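Local coordinates for cellulose-binding protein (Saccharophagus degradans, PDB 2YHG) that probably acts in carbohydrate metabolism as the nucleoside hydrolase-like and C-terminal part of a larger polysaccharide-binding protein, at residues A[381-386]-A[410-415]. Residues are numbered along the deposited sequence; the frame is centred on the assembly and turned at random.
Sequences EADSYS and KDIHIL. With MG (magnesium ion), chain E.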
ATOM      1  N   GLU A 381     -16.540  -6.995  -8.657  1.00 10.20           N
ATOM      2  CA  GLU A 381     -16.329  -7.341  -7.249  1.00 10.78           C
ATOM      3  C   GLU A 381     -16.344  -6.081  -6.384  1.00 10.95           C
ATOM      4  O   GLU A 381     -16.621  -6.172  -5.186  1.00 14.07           O
ATOM      5  CB  GLU A 381     -14.998  -8.058  -7.058  1.00 12.94           C
ATOM      6  CG  GLU A 381     -14.900  -9.388  -7.745  1.00 16.00           C
ATOM      7  CD  GLU A 381     -14.146  -9.283  -9.066  1.00 16.82           C
ATOM      8  OE1 GLU A 381     -14.364  -8.322  -9.836  1.00 17.06           O
ATOM      9  OE2 GLU A 381     -13.398 -10.220  -9.369  1.00 17.87           O
ATOM     10  N   ALA A 382     -15.945  -4.947  -6.945  1.00  9.49           N
ATOM     11  CA  ALA A 382     -15.706  -3.742  -6.188  1.00  9.09           C
ATOM     12  C   ALA A 382     -16.912  -2.801  -6.142  1.00  8.87           C
ATOM     13  O   ALA A 382     -16.961  -1.905  -5.301  1.00 11.04           O
ATOM     14  CB  ALA A 382     -14.527  -2.993  -6.771  1.00 10.51           C
ATOM     15  N   ASP A 383     -17.874  -2.973  -7.035  1.00  8.88           N
ATOM     16  CA  ASP A 383     -18.935  -1.994  -7.184  1.00  8.63           C
ATOM     17  C   ASP A 383     -20.263  -2.496  -6.618  1.00  9.10           C
ATOM     18  O   ASP A 383     -20.431  -3.673  -6.289  1.00 10.83           O
ATOM     19  CB  ASP A 383     -19.041  -1.482  -8.635  1.00  8.79           C
ATOM     20  CG  ASP A 383     -19.403  -2.534  -9.644  1.00  9.56           C
ATOM     21  OD1 ASP A 383     -19.932  -3.598  -9.302  1.00 12.49           O
ATOM     22  OD2 ASP A 383     -19.140  -2.275 -10.844  1.00  9.67           O
ATOM     23  N   SER A 384     -21.222  -1.588  -6.457  1.00  8.90           N
ATOM     24  CA  SER A 384     -22.475  -1.955  -5.809  1.00 10.19           C
ATOM     25  C   SER A 384     -23.482  -2.524  -6.779  1.00 10.76           C
ATOM     26  O   SER A 384     -24.427  -3.192  -6.359  1.00 12.04           O
ATOM     27  CB  SER A 384     -23.052  -0.793  -5.051  1.00 11.75           C
ATOM     28  OG  SER A 384     -23.436   0.263  -5.932  1.00 10.66           O
ATOM     29  N   TYR A 385     -23.307  -2.312  -8.070  1.00 10.83           N
ATOM     30  CA  TYR A 385     -24.196  -2.898  -9.052  1.00 11.15           C
ATOM     31  C   TYR A 385     -24.045  -4.394  -9.002  1.00 12.18           C
ATOM     32  O   TYR A 385     -22.927  -4.912  -8.962  1.00 13.11           O
ATOM     33  CB  TYR A 385     -23.851  -2.348 -10.430  1.00 10.75           C
ATOM     34  CG  TYR A 385     -24.753  -2.869 -11.495  1.00 10.69           C
ATOM     35  CD1 TYR A 385     -26.107  -2.620 -11.439  1.00 10.76           C
ATOM     36  CD2 TYR A 385     -24.263  -3.605 -12.536  1.00 11.00           C
ATOM     37  CE1 TYR A 385     -26.979  -3.137 -12.406  1.00 10.95           C
ATOM     38  CE2 TYR A 385     -25.118  -4.133 -13.516  1.00 11.85           C
ATOM     39  CZ  TYR A 385     -26.474  -3.906 -13.421  1.00 10.98           C
ATOM     40  OH  TYR A 385     -27.327  -4.454 -14.359  1.00 11.64           O
ATOM     41  N   SER A 386     -25.160  -5.110  -9.037  1.00 12.61           N
ATOM     42  CA  SER A 386     -25.092  -6.552  -8.871  1.00 14.31           C
ATOM     43  C   SER A 386     -24.971  -7.319 -10.163  1.00 14.64           C
ATOM     44  O   SER A 386     -24.667  -8.506 -10.140  1.00 18.98           O
ATOM     45  CB  SER A 386     -26.275  -7.094  -8.084  1.00 15.34           C
ATOM     46  OG  SER A 386     -27.441  -7.024  -8.860  1.00 16.12           O
ATOM     47  N   LYS A 410     -26.833   2.713  -8.060  1.00 10.90           N
ATOM     48  CA  LYS A 410     -25.640   1.901  -7.832  1.00 10.39           C
ATOM     49  C   LYS A 410     -24.440   2.575  -8.489  1.00  9.41           C
ATOM     50  O   LYS A 410     -24.586   3.558  -9.227  1.00 10.36           O
ATOM     51  CB  LYS A 410     -25.859   0.546  -8.476  1.00 11.43           C
ATOM     52  CG  LYS A 410     -27.120  -0.179  -8.018  1.00 14.20           C
ATOM     53  CD  LYS A 410     -27.112  -0.460  -6.535  1.00 15.65           C
ATOM     54  CE  LYS A 410     -28.418  -1.101  -6.104  1.00 20.58           C
ATOM     55  NZ  LYS A 410     -28.386  -1.388  -4.658  1.00 25.43           N
ATOM     56  N   ASP A 411     -23.263   2.042  -8.227  1.00  8.93           N
ATOM     57  CA  ASP A 411     -22.091   2.432  -8.990  1.00  8.17           C
ATOM     58  C   ASP A 411     -21.548   1.264  -9.770  1.00  7.80           C
ATOM     59  O   ASP A 411     -21.835   0.068  -9.484  1.00  8.95           O
ATOM     60  CB  ASP A 411     -21.013   3.182  -8.168  1.00  8.75           C
ATOM     61  CG  ASP A 411     -20.238   2.360  -7.183  1.00  9.54           C
ATOM     62  OD1 ASP A 411     -20.481   1.164  -6.968  1.00 10.83           O
ATOM     63  OD2 ASP A 411     -19.247   2.922  -6.647  1.00 10.50           O
ATOM     64  N   ILE A 412     -20.767   1.603 -10.787  1.00  7.64           N
ATOM     65  CA  ILE A 412     -20.164   0.660 -11.717  1.00  7.74           C
ATOM     66  C   ILE A 412     -18.700   1.069 -11.851  1.00  7.93           C
ATOM     67  O   ILE A 412     -18.410   2.224 -12.195  1.00  8.51           O
ATOM     68  CB  ILE A 412     -20.864   0.696 -13.077  1.00  8.34           C
ATOM     69  CG1 ILE A 412     -22.281   0.118 -12.973  1.00  9.66           C
ATOM     70  CG2 ILE A 412     -20.065  -0.031 -14.146  1.00  9.89           C
ATOM     71  CD1 ILE A 412     -23.161   0.335 -14.188  1.00 12.16           C
ATOM     72  N   HIS A 413     -17.793   0.155 -11.555  1.00  7.31           N
ATOM     73  CA  HIS A 413     -16.365   0.427 -11.644  1.00  7.75           C
ATOM     74  C   HIS A 413     -15.809  -0.172 -12.916  1.00  7.38           C
ATOM     75  O   HIS A 413     -15.874  -1.397 -13.137  1.00  8.74           O
ATOM     76  CB  HIS A 413     -15.623  -0.140 -10.432  1.00  7.60           C
ATOM     77  CG  HIS A 413     -15.910   0.562  -9.155  1.00  7.20           C
ATOM     78  ND1 HIS A 413     -15.030   0.537  -8.096  1.00  7.94           N
ATOM     79  CD2 HIS A 413     -17.000   1.257  -8.749  1.00  7.96           C
ATOM     80  CE1 HIS A 413     -15.594   1.191  -7.089  1.00  7.98           C
ATOM     81  NE2 HIS A 413     -16.794   1.631  -7.453  1.00  8.19           N
ATOM     82  N   ILE A 414     -15.246   0.685 -13.765  1.00  7.32           N
ATOM     83  CA  ILE A 414     -14.606   0.291 -15.003  1.00  7.38           C
ATOM     84  C   ILE A 414     -13.131   0.554 -14.882  1.00  8.35           C
ATOM     85  O   ILE A 414     -12.741   1.654 -14.506  1.00 11.23           O
ATOM     86  CB  ILE A 414     -15.196   1.050 -16.200  1.00  8.20           C
ATOM     87  CG1 ILE A 414     -16.724   0.902 -16.271  1.00  8.89           C
ATOM     88  CG2 ILE A 414     -14.500   0.615 -17.473  1.00  9.58           C
ATOM     89  CD1 ILE A 414     -17.214  -0.516 -16.499  1.00  9.70           C
ATOM     90  N   LEU A 415     -12.294  -0.431 -15.168  1.00  7.85           N
ATOM     91  CA  LEU A 415     -10.863  -0.280 -15.080  1.00  8.04           C
ATOM     92  C   LEU A 415     -10.176  -0.304 -16.429  1.00  7.84           C
ATOM     93  O   LEU A 415     -10.338  -1.258 -17.203  1.00  9.41           O
ATOM     94  CB  LEU A 415     -10.278  -1.380 -14.209  1.00  8.46           C
ATOM     95  CG  LEU A 415      -8.780  -1.298 -13.967  1.00  9.45           C
ATOM     96  CD1 LEU A 415      -8.390  -0.024 -13.225  1.00 10.36           C
ATOM     97  CD2 LEU A 415      -8.277  -2.560 -13.229  1.00 11.10           C
TER
HETATM   98 MG    MG E1937     -20.769  -5.383  -8.335  1.00 14.38          MG
HETATM   99  O   HOH W   1     -21.492  -6.984  -6.811  1.00 18.16           O
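A magnesium-binding loop, held by Asp-383, Ser-384 and Tyr-385, docks on Asp-411 to His-413 of strand 411-420. This strand belongs to the mixed beta-sheet of the C-terminal domain. Asp-383 divides its carboxylate between metal and strand. Asp-383 OD1 binds magnesium at 2.2 Å. Asp-383 OD2 accepts the N-H of His-413 N at 2.9 Å, using the anti lone pair of OD2. His-378 NE2 also bonds to OD2, which would help fix the carboxylate's rotation. The carbonyl oxygens of Tyr-385 and Gly-380 and a water also bind the metal. Ser-384 and Asp-411 are linked reciprocally. Ser-384 N donates to Asp-411 OD1, and Asp-411 N donates to Ser-384 OG, a nearly straight bond (165°). With chi1 66° the hydroxyl turns between the backbone N and carbonyl carbon of Ser-384, where it meets Asp-411 N. Tyr-385 N bonds to Asp-411 O at 3.1 Å, in the carbonyl plane. Tyr-385 CB lies 3.9 Å from Ile-412 CG1, and its hydroxyl reaches Asn-406. Ala-382 O and Asp-383 CA lie over one face of the His-413 ring. Arg-431 bonds to His-413 ND1. His-413 NE2 donates to Asp-411 OD2 at 2.9 Å, with the oxygen in the ring plane but the nitrogen 55° out of the carboxylate plane.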